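Local coordinates for protein TRAP-type transporter, periplasmic component (Cupriavidus necator, PDB 4P8B) that serves as the periplasmic solute-binding component of a TRAP-type transporter and binds (S)-2-acetolactate, which it probably delivers for uptake, at residues Leu108-Leu113 and Asp124-Gly129. Numbering follows the deposited sequence. Where two conformers were deposited one is given.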
loop_
_atom_site.group_PDB
_atom_site.type_symbol
_atom_site.label_atom_id
_atom_site.label_comp_id
_atom_site.label_asym_id
_atom_site.label_seq_id
_atom_site.Cartn_x
_atom_site.Cartn_y
_atom_site.Cartn_z
ATOM N N LEU A 108 -6.511 -9.277 3.328
ATOM C CA LEU A 108 -5.844 -8.137 2.743
ATOM C C LEU A 108 -4.778 -8.550 1.716
ATOM O O LEU A 108 -4.350 -7.723 0.925
ATOM C CB LEU A 108 -5.247 -7.227 3.825
ATOM C CG LEU A 108 -6.262 -6.589 4.767
ATOM C CD1 LEU A 108 -5.530 -5.768 5.796
ATOM C CD2 LEU A 108 -7.243 -5.714 4.003
ATOM N N ASN A 109 -4.403 -9.836 1.711
ATOM C CA ASN A 109 -3.536 -10.350 0.656
ATOM C C ASN A 109 -4.184 -10.265 -0.744
ATOM O O ASN A 109 -3.494 -10.372 -1.739
ATOM C CB ASN A 109 -3.132 -11.795 0.923
ATOM C CG ASN A 109 -2.122 -11.939 2.033
ATOM O OD1 ASN A 109 -0.986 -11.500 1.910
ATOM N ND2 ASN A 109 -2.523 -12.595 3.111
ATOM N N LEU A 110 -5.494 -10.072 -0.811
ATOM C CA LEU A 110 -6.178 -9.974 -2.086
ATOM C C LEU A 110 -5.528 -8.931 -2.990
ATOM O O LEU A 110 -5.336 -9.164 -4.188
ATOM C CB LEU A 110 -7.648 -9.647 -1.854
ATOM C CG LEU A 110 -8.570 -9.708 -3.063
ATOM C CD1 LEU A 110 -9.956 -10.185 -2.661
ATOM C CD2 LEU A 110 -8.671 -8.345 -3.728
ATOM N N PHE A 111 -5.143 -7.790 -2.420
ATOM C CA PHE A 111 -4.554 -6.732 -3.205
ATOM C C PHE A 111 -3.111 -7.020 -3.632
ATOM O O PHE A 111 -2.550 -6.324 -4.505
ATOM C CB PHE A 111 -4.625 -5.385 -2.452
ATOM C CG PHE A 111 -6.027 -4.960 -2.128
ATOM C CD1 PHE A 111 -6.868 -4.487 -3.138
ATOM C CD2 PHE A 111 -6.525 -5.047 -0.842
ATOM C CE1 PHE A 111 -8.155 -4.105 -2.855
ATOM C CE2 PHE A 111 -7.833 -4.670 -0.570
ATOM C CZ PHE A 111 -8.632 -4.196 -1.570
ATOM N N SER A 112 -2.526 -8.052 -3.023
ATOM C CA SER A 112 -1.171 -8.483 -3.319
ATOM C C SER A 112 -1.127 -9.647 -4.305
ATOM O O SER A 112 -0.055 -10.127 -4.613
ATOM C CB SER A 112 -0.461 -8.898 -2.031
ATOM O OG SER A 112 -0.420 -7.778 -1.159
ATOM N N LEU A 113 -2.267 -10.140 -4.779
ATOM C CA LEU A 113 -2.240 -11.220 -5.765
ATOM C C LEU A 113 -1.626 -10.733 -7.068
ATOM O O LEU A 113 -2.076 -9.743 -7.631
ATOM C CB LEU A 113 -3.650 -11.716 -6.048
ATOM C CG LEU A 113 -4.333 -12.495 -4.932
ATOM C CD1 LEU A 113 -5.817 -12.658 -5.256
ATOM C CD2 LEU A 113 -3.670 -13.847 -4.732
ATOM N N ASP A 124 -10.392 0.498 -8.153
ATOM C CA ASP A 124 -11.581 1.187 -7.668
ATOM C C ASP A 124 -12.779 0.248 -7.646
ATOM O O ASP A 124 -13.641 0.366 -6.781
ATOM C CB ASP A 124 -11.881 2.427 -8.523
ATOM C CG ASP A 124 -10.891 3.561 -8.281
ATOM O OD1 ASP A 124 -10.253 3.586 -7.207
ATOM O OD2 ASP A 124 -10.797 4.444 -9.156
ATOM N N ALA A 125 -12.859 -0.678 -8.602
ATOM C CA ALA A 125 -13.964 -1.638 -8.624
ATOM C C ALA A 125 -13.954 -2.511 -7.380
ATOM O O ALA A 125 -15.005 -2.969 -6.949
ATOM C CB ALA A 125 -13.921 -2.485 -9.875
ATOM N N LEU A 126 -12.786 -2.738 -6.816
ATOM C CA LEU A 126 -12.676 -3.509 -5.584
ATOM C C LEU A 126 -13.011 -2.652 -4.375
ATOM O O LEU A 126 -13.910 -2.987 -3.597
ATOM C CB LEU A 126 -11.298 -4.145 -5.449
ATOM C CG LEU A 126 -10.868 -5.028 -6.619
ATOM C CD1 LEU A 126 -9.598 -5.755 -6.251
ATOM C CD2 LEU A 126 -11.956 -5.991 -6.994
ATOM N N THR A 127 -12.311 -1.539 -4.211
ATOM C CA THR A 127 -12.473 -0.772 -2.985
ATOM C C THR A 127 -13.872 -0.169 -2.880
ATOM O O THR A 127 -14.411 -0.030 -1.773
ATOM C CB THR A 127 -11.461 0.362 -2.900
ATOM O OG1 THR A 127 -11.657 1.219 -4.031
ATOM C CG2 THR A 127 -10.014 -0.166 -2.868
ATOM N N GLN A 128 -14.488 0.162 -4.018
ATOM C CA GLN A 128 -15.780 0.838 -4.010
ATOM C C GLN A 128 -16.931 -0.148 -4.157
ATOM O O GLN A 128 -18.079 0.263 -4.165
ATOM C CB GLN A 128 -15.842 1.894 -5.121
ATOM C CG GLN A 128 -14.747 2.931 -4.973
ATOM C CD GLN A 128 -14.564 3.820 -6.183
ATOM O OE1 GLN A 128 -15.202 3.632 -7.216
ATOM N NE2 GLN A 128 -13.651 4.784 -6.066
ATOM N N GLY A 129 -16.632 -1.446 -4.248
ATOM C CA GLY A 129 -17.640 -2.462 -4.494
ATOM C C GLY A 129 -17.787 -3.494 -3.384
ATOM O O GLY A 129 -17.399 -3.251 -2.237
#
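The ring of Phe111 meets Leu126 and Thr127 obliquely, while one of its faces carries a methyl group from its own segment: in the conformer described here, one of two for this residue, Leu110 CD2 lies 4.3 Å above the ring plane, displaced toward the rim. Phe111 CE1 is the atom that reaches across, coming 4.0 Å from Leu126 CD1, with Leu126 CB close by and Thr127 CG2 a looser neighbour. Phe111 and Leu126 run alongside each other, pointing opposite ways. Leu110 turns its CG anti to the backbone N (chi1 -171°), swinging the branch toward Leu126; in this conformer CD2 comes 3.7 Å from Leu126 CD1, a contact less certain than that of the ring. The example illustrates how a 3-10 segment can pack against a nearby helix through a few apolar side chains while the backbones stay well apart, the CA atoms of Phe111 and Leu126 being 9.1 Å from each other. Beyond the pair, helix 329-340 adds Leu331 against Leu110, and Ala335 and Ile339 against Leu126; Phe111 also rests on Thr98. The Phe111 side chain lies about 11 Å from the bound acetolactate, so it does not line the pocket directly. With no hydrogen bond or salt bridge between the segments, dispersion and hydrocarbon burial join the 3-10 turn to helix 120-127 by a small apolar contact rather than by directional bonds.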